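Local coordinates for protein HicA3 Toxin (Yersinia pestis, PDB 4P78) that probably cleaves mRNA as the HicA toxin of a toxin-antitoxin pair and is bound in this complex by its HicB3 antitoxin, at residues K8-A13 and A61-S66; G14-G19 and C32-R37; S25-T30 and L42-K47. All blocks are in the same frame, centred on the assembly; numbering follows the deposited sequence.

In the fold
The chain follows the alpha-beta-beta-beta-alpha order of dsRBD-like HicA toxins, with both helices on one face of a three-stranded antiparallel sheet. Interaction 1 lays the C-terminal tail along the end of helix 3-12; it mixes tight aliphatic packing with arginine and water bridges, and is only partly buried. Interactions 2 and 3 both hold strand 27-33, the middle strand: interaction 2 pairs it with strand 16-22 at the surface, through backbone bonds and a lysine chain over a tryptophan, whereas interaction 3 pairs it with strand 36-44 around buried Val29 and Leu42. Interactions 1 and 3 meet where Leu10 touches Leu42, and HicB3 reaches interactions 2 and 3 but not 1.

Interaction 1: K8-A13 and A61-S66; sequences KRLEDA and AGIKLS
In this dsRBD-like alpha-beta-beta-beta-alpha fold the C-terminal tail, residues 61-66, leaves helix 51-61 and runs past the last turns of helix 3-12, meeting Arg9, Leu10 and Ala13. Gly62 makes the turn out of the helix: its positive phi (80°) is readily adopted by a residue without a CB. The chain then presents Ile63 to the helix. Ile63 has CG1 between its backbone N and carbonyl carbon (chi1 60°), which leaves the CG2 methyl to point at the helix, where it lies 3.5 Å from Leu10 CD2 and also rests on the carbonyl oxygen of Arg9. Leu10 CD2 also packs tightly against the small Ala61, 3.4 Å from its CB, and Ala13 CB closes the apolar patch 4.1 Å from Ile63 CG2. The short alanines probably help the backbones approach, Ala13 CA to Ile63 CA being 5.6 Å.

Farther along, the polar groups take over. The long arm of Arg9, extended from CG to NE, carries its guanidinium across the tail. NH1 donates to Lys64 O at 3.0 Å, a bent bond (136°) that reaches the carbonyl from above its plane, and more weakly to Ser66 OG at the guanidinium edge, 3.3 Å away. Leu65 O lies over one face, while NH2 forms a salt bridge with Glu5. A water accepts from Lys64 N (2.9 Å) and donates to Arg9 O, bridging two backbones too far apart to bond directly.

Beneath the tail, Ile63 touches Ala57 and Leu65 touches Leu54 and Gln58 of helix 51-61; Leu10 continues onto Ile40 and Leu42 of strand 36-44.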
loop_
_atom_site.group_PDB
_atom_site.type_symbol
_atom_site.label_atom_id
_atom_site.label_comp_id
_atom_site.label_asym_id
_atom_site.label_seq_id
_atom_site.Cartn_x
_atom_site.Cartn_y
_atom_site.Cartn_z
ATOM N N LYS C 8 -23.853 -17.658 -2.172
ATOM C CA LYS C 8 -24.553 -18.937 -2.025
ATOM C C LYS C 8 -23.680 -19.988 -1.319
ATOM O O LYS C 8 -24.190 -20.791 -0.549
ATOM C CB LYS C 8 -25.052 -19.417 -3.387
ATOM C CG LYS C 8 -26.088 -18.431 -3.984
ATOM C CD LYS C 8 -26.097 -18.398 -5.519
ATOM C CE LYS C 8 -26.833 -17.158 -6.032
ATOM N NZ LYS C 8 -26.502 -16.831 -7.458
ATOM N N ARG C 9 -22.362 -19.941 -1.507
ATOM C CA ARG C 9 -21.492 -20.809 -0.714
ATOM C C ARG C 9 -21.506 -20.419 0.765
ATOM O O ARG C 9 -21.413 -21.285 1.642
ATOM C CB ARG C 9 -20.067 -20.795 -1.261
ATOM C CG ARG C 9 -19.934 -21.571 -2.561
ATOM C CD ARG C 9 -18.577 -21.377 -3.191
ATOM N NE ARG C 9 -18.493 -22.039 -4.488
ATOM C CZ ARG C 9 -18.211 -23.324 -4.642
ATOM N NH1 ARG C 9 -17.981 -24.083 -3.576
ATOM N NH2 ARG C 9 -18.158 -23.852 -5.856
ATOM N N LEU C 10 -21.649 -19.127 1.049
ATOM C CA LEU C 10 -21.747 -18.665 2.436
ATOM C C LEU C 10 -23.080 -19.103 3.067
ATOM O O LEU C 10 -23.139 -19.459 4.250
ATOM C CB LEU C 10 -21.579 -17.143 2.509
ATOM C CG LEU C 10 -20.139 -16.633 2.312
ATOM C CD1 LEU C 10 -20.089 -15.154 1.978
ATOM C CD2 LEU C 10 -19.330 -16.890 3.573
ATOM N N GLU C 11 -24.143 -19.092 2.269
ATOM C CA GLU C 11 -25.447 -19.551 2.735
ATOM C C GLU C 11 -25.413 -21.045 3.026
ATOM O O GLU C 11 -26.000 -21.499 4.005
ATOM C CB GLU C 11 -26.537 -19.231 1.713
ATOM C CG GLU C 11 -26.889 -17.757 1.641
ATOM C CD GLU C 11 -27.930 -17.477 0.576
ATOM O OE1 GLU C 11 -27.870 -18.137 -0.482
ATOM O OE2 GLU C 11 -28.810 -16.616 0.802
ATOM N N ASP C 12 -24.725 -21.800 2.179
ATOM C CA ASP C 12 -24.525 -23.226 2.412
ATOM C C ASP C 12 -23.822 -23.480 3.750
ATOM O O ASP C 12 -24.001 -24.527 4.360
ATOM C CB ASP C 12 -23.715 -23.851 1.275
ATOM C CG ASP C 12 -24.499 -23.932 -0.036
ATOM O OD1 ASP C 12 -25.752 -23.842 -0.000
ATOM O OD2 ASP C 12 -23.856 -24.088 -1.102
ATOM N N ALA C 13 -23.024 -22.517 4.204
ATOM C CA ALA C 13 -22.295 -22.675 5.456
ATOM C C ALA C 13 -23.055 -22.065 6.628
ATOM O O ALA C 13 -22.495 -21.908 7.721
ATOM C CB ALA C 13 -20.899 -22.056 5.346
ATOM N N ALA C 61 -15.321 -18.192 7.494
ATOM C CA ALA C 61 -16.720 -18.567 7.380
ATOM C C ALA C 61 -16.911 -20.058 7.176
ATOM O O ALA C 61 -17.999 -20.579 7.416
ATOM C CB ALA C 61 -17.369 -17.802 6.252
ATOM N N GLY C 62 -15.869 -20.747 6.726
ATOM C CA GLY C 62 -15.932 -22.194 6.622
ATOM C C GLY C 62 -16.653 -22.718 5.393
ATOM O O GLY C 62 -17.203 -23.813 5.401
ATOM N N ILE C 63 -16.644 -21.933 4.328
ATOM C CA ILE C 63 -17.246 -22.346 3.072
ATOM C C ILE C 63 -16.420 -23.413 2.358
ATOM O O ILE C 63 -15.242 -23.600 2.655
ATOM C CB ILE C 63 -17.404 -21.152 2.130
ATOM C CG1 ILE C 63 -16.033 -20.529 1.843
ATOM C CG2 ILE C 63 -18.318 -20.118 2.751
ATOM C CD1 ILE C 63 -16.092 -19.380 0.843
ATOM N N LYS C 64 -17.060 -24.115 1.426
ATOM C CA LYS C 64 -16.376 -24.934 0.431
ATOM C C LYS C 64 -15.832 -24.026 -0.655
ATOM O O LYS C 64 -16.528 -23.111 -1.090
ATOM C CB LYS C 64 -17.323 -25.952 -0.214
ATOM C CG LYS C 64 -17.820 -27.055 0.675
ATOM C CD LYS C 64 -18.999 -27.764 0.013
ATOM C CE LYS C 64 -18.597 -28.361 -1.338
ATOM N NZ LYS C 64 -19.743 -29.063 -1.997
ATOM N N LEU C 65 -14.603 -24.274 -1.096
ATOM C CA LEU C 65 -14.057 -23.561 -2.240
ATOM C C LEU C 65 -14.253 -24.437 -3.468
ATOM O O LEU C 65 -14.314 -23.949 -4.589
ATOM C CB LEU C 65 -12.576 -23.220 -2.037
ATOM C CG LEU C 65 -12.275 -22.402 -0.780
ATOM C CD1 LEU C 65 -10.815 -21.963 -0.734
ATOM C CD2 LEU C 65 -13.210 -21.210 -0.701
ATOM N N SER C 66 -14.365 -25.739 -3.216
ATOM C CA SER C 66 -14.585 -26.753 -4.241
ATOM C C SER C 66 -13.483 -26.731 -5.288
ATOM O O SER C 66 -12.344 -27.091 -4.994
ATOM C CB SER C 66 -15.956 -26.566 -4.896
ATOM O OG SER C 66 -16.977 -27.144 -4.091
HETATM O O HOH W 1 -19.880 -23.570 1.448
#

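Interaction 2: G14-G19 and C32-R37; sequences GWQIRG and CKPGVR
Two backbone bonds tie Gln16 to Cys32: Gln16 N donates to Cys32 O at 2.7 Å, and Cys32 N returns a bond to Gln16 O at 2.9 Å. Both are nearly straight, as expected of an antiparallel hydrogen-bonded pair. Beside them, the CA of Trp15 makes a CH...O contact with Cys32 O, giving that carbonyl a second, weaker partner.

The Lys33 side chain crosses the Trp15 indole at about a right angle. With CG opposite the backbone N (chi1 -178°) and every later torsion extended, the lysine lays its methylenes over the ring face: Lys33 CB stands 3.7 Å from the centroid of the Trp15 six-membered ring, only 16° off its normal, a CH-pi contact, and Lys33 CD lies 3.7 Å from Trp15 NE1. A lysine suits this place because its aliphatic stem covers the ring while its charged end extends beyond it. Cys32 SG and the Gln16 side chain are on the same face of the hairpin formed by strands 16-22 and 27-33, and there Gln16 NE2 packs against Pro34 CG at 3.4 Å. Pro34 and Gly35 are the middle residues of a type II turn from Lys33 to Val36, glycine taking the positive phi of the third position.

Gly14, also at positive phi, ends helix 3-12 as the C-prime residue of a Schellman motif; its carbonyl O lies 3.3 Å from Lys33 CG.

Among the polar ends, Lys33 NZ bonds to Ala13 O and to a water 2.8 Å away, which Trp15 NE1 reaches weakly. Arg18 forms a salt bridge with Glu52 of the HicB3 chain.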
loop_
_atom_site.group_PDB
_atom_site.type_symbol
_atom_site.label_atom_id
_atom_site.label_comp_id
_atom_site.label_asym_id
_atom_site.label_seq_id
_atom_site.Cartn_x
_atom_site.Cartn_y
_atom_site.Cartn_z
ATOM N N GLY C 14 -24.322 -21.714 6.404
ATOM C CA GLY C 14 -25.178 -21.255 7.488
ATOM C C GLY C 14 -25.299 -19.748 7.654
ATOM O O GLY C 14 -25.982 -19.275 8.564
ATOM N N TRP C 15 -24.639 -18.992 6.782
ATOM C CA TRP C 15 -24.739 -17.536 6.798
ATOM C C TRP C 15 -26.002 -17.065 6.080
ATOM O O TRP C 15 -26.521 -17.756 5.204
ATOM C CB TRP C 15 -23.488 -16.910 6.147
ATOM C CG TRP C 15 -22.250 -17.152 6.962
ATOM C CD1 TRP C 15 -21.490 -18.292 6.984
ATOM C CD2 TRP C 15 -21.649 -16.250 7.904
ATOM N NE1 TRP C 15 -20.457 -18.152 7.886
ATOM C CE2 TRP C 15 -20.535 -16.910 8.466
ATOM C CE3 TRP C 15 -21.945 -14.949 8.327
ATOM C CZ2 TRP C 15 -19.708 -16.308 9.416
ATOM C CZ3 TRP C 15 -21.134 -14.355 9.271
ATOM C CH2 TRP C 15 -20.024 -15.032 9.806
ATOM N N GLN C 16 -26.489 -15.881 6.444
ATOM C CA GLN C 16 -27.653 -15.299 5.778
ATOM C C GLN C 16 -27.343 -13.885 5.322
ATOM O O GLN C 16 -26.639 -13.170 6.010
ATOM C CB GLN C 16 -28.865 -15.283 6.714
ATOM C CG GLN C 16 -29.362 -16.671 7.104
ATOM C CD GLN C 16 -30.307 -16.659 8.307
ATOM O OE1 GLN C 16 -30.807 -15.612 8.717
ATOM N NE2 GLN C 16 -30.539 -17.837 8.882
ATOM N N ILE C 17 -27.882 -13.490 4.175
ATOM C CA ILE C 17 -27.825 -12.106 3.729
ATOM C C ILE C 17 -28.533 -11.232 4.745
ATOM O O ILE C 17 -29.695 -11.463 5.086
ATOM C CB ILE C 17 -28.479 -11.905 2.352
ATOM C CG1 ILE C 17 -27.737 -12.718 1.287
ATOM C CG2 ILE C 17 -28.524 -10.396 2.003
ATOM C CD1 ILE C 17 -28.451 -12.817 -0.063
ATOM N N ARG C 18 -27.812 -10.237 5.237
ATOM C CA ARG C 18 -28.362 -9.276 6.162
ATOM C C ARG C 18 -28.972 -8.125 5.354
ATOM O O ARG C 18 -30.118 -7.726 5.557
ATOM C CB ARG C 18 -27.259 -8.804 7.115
ATOM C CG ARG C 18 -27.681 -7.875 8.208
ATOM C CD ARG C 18 -26.470 -7.547 9.128
ATOM N NE ARG C 18 -26.735 -6.361 9.941
ATOM C CZ ARG C 18 -26.474 -5.123 9.551
ATOM N NH1 ARG C 18 -25.915 -4.904 8.363
ATOM N NH2 ARG C 18 -26.756 -4.104 10.349
ATOM N N GLY C 19 -28.208 -7.617 4.399
ATOM C CA GLY C 19 -28.694 -6.556 3.541
ATOM C C GLY C 19 -27.574 -5.947 2.730
ATOM O O GLY C 19 -26.407 -6.327 2.871
ATOM N N CYS C 32 -24.777 -12.308 8.102
ATOM C CA CYS C 32 -24.678 -12.703 9.493
ATOM C C CYS C 32 -25.026 -14.178 9.607
ATOM O O CYS C 32 -25.563 -14.773 8.676
ATOM C CB CYS C 32 -25.613 -11.867 10.363
ATOM S SG CYS C 32 -27.347 -11.995 9.881
ATOM N N LYS C 33 -24.727 -14.767 10.755
ATOM C CA LYS C 33 -24.983 -16.181 10.969
ATOM C C LYS C 33 -25.596 -16.351 12.347
ATOM O O LYS C 33 -25.029 -15.888 13.336
ATOM C CB LYS C 33 -23.690 -16.996 10.828
ATOM C CG LYS C 33 -23.868 -18.499 10.993
ATOM C CD LYS C 33 -22.582 -19.264 10.667
ATOM C CE LYS C 33 -22.815 -20.766 10.743
ATOM N NZ LYS C 33 -21.616 -21.552 10.324
ATOM N N PRO C 34 -26.771 -17.003 12.411
ATOM C CA PRO C 34 -27.533 -17.152 13.658
ATOM C C PRO C 34 -26.689 -17.788 14.753
ATOM O O PRO C 34 -26.012 -18.780 14.489
ATOM C CB PRO C 34 -28.696 -18.067 13.254
ATOM C CG PRO C 34 -28.824 -17.891 11.792
ATOM C CD PRO C 34 -27.433 -17.682 11.283
ATOM N N GLY C 35 -26.708 -17.203 15.949
ATOM C CA GLY C 35 -25.923 -17.709 17.060
ATOM C C GLY C 35 -24.466 -17.274 17.022
ATOM O O GLY C 35 -23.667 -17.669 17.873
ATOM N N VAL C 36 -24.112 -16.464 16.028
ATOM C CA VAL C 36 -22.743 -15.987 15.871
ATOM C C VAL C 36 -22.752 -14.462 15.849
ATOM O O VAL C 36 -23.517 -13.848 15.101
ATOM C CB VAL C 36 -22.094 -16.521 14.577
ATOM C CG1 VAL C 36 -20.649 -16.063 14.465
ATOM C CG2 VAL C 36 -22.180 -18.035 14.516
ATOM N N ARG C 37 -21.915 -13.846 16.672
ATOM C CA ARG C 37 -21.912 -12.395 16.757
ATOM C C ARG C 37 -20.822 -11.823 15.838
ATOM O O ARG C 37 -19.924 -11.096 16.276
ATOM C CB ARG C 37 -21.718 -11.947 18.207
ATOM C CG ARG C 37 -22.800 -12.453 19.173
ATOM C CD ARG C 37 -22.394 -12.215 20.625
ATOM N NE ARG C 37 -21.094 -12.825 20.915
ATOM C CZ ARG C 37 -20.211 -12.353 21.794
ATOM N NH1 ARG C 37 -20.476 -11.252 22.484
ATOM N NH2 ARG C 37 -19.055 -12.984 21.984
HETATM O O HOH W 2 -19.029 -20.590 9.822
#

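Interaction 3: S25-T30 and L42-K47; sequences SGSHVT and LPYPRK
Val29 and Leu42 make the tight part of this contact, where two backbone bonds join strands 27-33 and 36-44, far from the hairpin's turn. Val29 N donates to Leu42 O and Leu42 N to Val29 O, each at 2.9 Å, the second almost straight at 173°. Leu42 O also receives the CA hydrogen of His28, whose CA is 3.2 Å away. Opposite His28 stands Pro43, at a non-hydrogen-bonded pair; a residue lacking an N-H costs the strand pairing nothing there.

On the face that carries Ser27, Val29, Leu42 and Tyr44, the valine's CG2 methyl sits over the tyrosine ring, 4.0 Å from its centroid and 3.6 Å from CG. Tyr44 CG is placed opposite its backbone N (chi1 163°), which turns one ring face to the Val29 CG2 methyl. Pro45 CB covers the other face, so the ring is held between two aliphatic groups, and the Tyr44-Pro45 peptide bond is cis. Ser27 OG lies at the ring edge and donates to Tyr44 O at 3.0 Å; a short hydroxyl fits here because it can reach across to the partner strand.

Toward the strand ends the pairing slackens. The bond from Tyr44 N to Ser27 O is longer, 3.2 Å, and arrives above the carbonyl plane. Beyond it the chains part: Ser25 is poorly ordered, though its OG bonds to Glu40 of the HicB3 chain, and Arg46 and Lys47 have long, weak ion pairs with Glu12 of that chain.

Leu42 turns inward onto Leu6, Ile7 and Leu10 of helix 3-12, while His28 packs on Val44 of the HicB3 chain and Pro43 on Ala27 of that chain; strand 16-22 flanks strand 27-33 along its far edge.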
loop_
_atom_site.group_PDB
_atom_site.type_symbol
_atom_site.label_atom_id
_atom_site.label_comp_id
_atom_site.label_asym_id
_atom_site.label_seq_id
_atom_site.Cartn_x
_atom_site.Cartn_y
_atom_site.Cartn_z
ATOM N N SER C 25 -18.591 4.479 -4.025
ATOM C CA SER C 25 -17.703 3.779 -4.968
ATOM C C SER C 25 -18.326 2.515 -5.563
ATOM O O SER C 25 -17.928 2.053 -6.637
ATOM C CB SER C 25 -16.377 3.406 -4.301
ATOM O OG SER C 25 -15.630 4.547 -3.904
ATOM N N GLY C 26 -19.297 1.959 -4.849
ATOM C CA GLY C 26 -19.962 0.732 -5.252
ATOM C C GLY C 26 -20.793 0.255 -4.081
ATOM O O GLY C 26 -20.879 0.951 -3.068
ATOM N N SER C 27 -21.404 -0.919 -4.196
ATOM C CA SER C 27 -22.201 -1.414 -3.086
ATOM C C SER C 27 -21.522 -2.606 -2.398
ATOM O O SER C 27 -20.468 -3.113 -2.829
ATOM C CB SER C 27 -23.632 -1.763 -3.549
ATOM O OG SER C 27 -23.737 -3.059 -4.127
ATOM N N HIS C 28 -22.115 -2.997 -1.282
ATOM C CA HIS C 28 -21.594 -4.040 -0.417
ATOM C C HIS C 28 -22.760 -4.910 0.001
ATOM O O HIS C 28 -23.894 -4.442 0.026
ATOM C CB HIS C 28 -20.921 -3.451 0.831
ATOM C CG HIS C 28 -19.971 -2.337 0.537
ATOM N ND1 HIS C 28 -18.606 -2.517 0.508
ATOM C CD2 HIS C 28 -20.190 -1.031 0.245
ATOM C CE1 HIS C 28 -18.024 -1.366 0.213
ATOM N NE2 HIS C 28 -18.963 -0.450 0.057
ATOM N N VAL C 29 -22.481 -6.163 0.339
ATOM C CA VAL C 29 -23.487 -7.015 0.958
ATOM C C VAL C 29 -22.937 -7.444 2.332
ATOM O O VAL C 29 -21.787 -7.870 2.431
ATOM C CB VAL C 29 -23.827 -8.227 0.055
ATOM C CG1 VAL C 29 -24.730 -9.236 0.767
ATOM C CG2 VAL C 29 -24.499 -7.755 -1.238
ATOM N N THR C 30 -23.728 -7.262 3.388
ATOM C CA THR C 30 -23.374 -7.801 4.702
ATOM C C THR C 30 -24.120 -9.111 4.977
ATOM O O THR C 30 -25.266 -9.309 4.545
ATOM C CB THR C 30 -23.657 -6.804 5.861
ATOM O OG1 THR C 30 -25.062 -6.534 5.988
ATOM C CG2 THR C 30 -22.880 -5.507 5.667
ATOM N N LEU C 42 -18.937 -8.033 2.169
ATOM C CA LEU C 42 -18.446 -8.369 0.831
ATOM C C LEU C 42 -18.629 -7.240 -0.167
ATOM O O LEU C 42 -19.667 -6.582 -0.175
ATOM C CB LEU C 42 -19.174 -9.597 0.278
ATOM C CG LEU C 42 -18.928 -10.955 0.906
ATOM C CD1 LEU C 42 -19.808 -11.999 0.216
ATOM C CD2 LEU C 42 -17.453 -11.272 0.739
ATOM N N PRO C 43 -17.626 -7.029 -1.037
ATOM C CA PRO C 43 -17.832 -6.158 -2.201
ATOM C C PRO C 43 -18.831 -6.802 -3.164
ATOM O O PRO C 43 -18.798 -8.019 -3.335
ATOM C CB PRO C 43 -16.442 -6.071 -2.840
ATOM C CG PRO C 43 -15.772 -7.354 -2.450
ATOM C CD PRO C 43 -16.317 -7.710 -1.069
ATOM N N TYR C 44 -19.692 -6.017 -3.797
ATOM C CA TYR C 44 -20.707 -6.603 -4.674
ATOM C C TYR C 44 -21.186 -5.565 -5.690
ATOM O O TYR C 44 -21.349 -4.390 -5.355
ATOM C CB TYR C 44 -21.872 -7.163 -3.820
ATOM C CG TYR C 44 -23.174 -7.434 -4.562
ATOM C CD1 TYR C 44 -23.461 -8.692 -5.082
ATOM C CD2 TYR C 44 -24.114 -6.427 -4.730
ATOM C CE1 TYR C 44 -24.643 -8.931 -5.758
ATOM C CE2 TYR C 44 -25.294 -6.652 -5.403
ATOM C CZ TYR C 44 -25.553 -7.899 -5.914
ATOM O OH TYR C 44 -26.727 -8.097 -6.580
ATOM N N PRO C 45 -21.398 -5.986 -6.944
ATOM C CA PRO C 45 -21.152 -7.327 -7.484
ATOM C C PRO C 45 -19.782 -7.444 -8.161
ATOM O O PRO C 45 -19.296 -6.466 -8.727
ATOM C CB PRO C 45 -22.279 -7.485 -8.501
ATOM C CG PRO C 45 -22.452 -6.070 -9.049
ATOM C CD PRO C 45 -22.108 -5.128 -7.915
ATOM N N ARG C 46 -19.166 -8.619 -8.102
ATOM C CA ARG C 46 -17.857 -8.830 -8.709
ATOM C C ARG C 46 -17.925 -10.011 -9.667
ATOM O O ARG C 46 -18.546 -11.025 -9.350
ATOM C CB ARG C 46 -16.787 -9.094 -7.634
ATOM C CG ARG C 46 -16.755 -8.085 -6.502
ATOM C CD ARG C 46 -16.531 -6.678 -7.039
ATOM N NE ARG C 46 -15.226 -6.539 -7.675
ATOM C CZ ARG C 46 -14.836 -5.458 -8.340
ATOM N NH1 ARG C 46 -15.658 -4.426 -8.474
ATOM N NH2 ARG C 46 -13.627 -5.411 -8.878
ATOM N N LYS C 47 -17.269 -9.897 -10.820
ATOM C CA LYS C 47 -17.260 -10.979 -11.805
ATOM C C LYS C 47 -16.162 -12.002 -11.525
ATOM O O LYS C 47 -16.157 -13.095 -12.085
ATOM C CB LYS C 47 -17.077 -10.419 -13.220
ATOM C CG LYS C 47 -18.084 -9.348 -13.606
ATOM C CD LYS C 47 -17.369 -8.033 -13.904
ATOM C CE LYS C 47 -18.058 -7.235 -15.007
ATOM N NZ LYS C 47 -17.463 -5.866 -15.145
#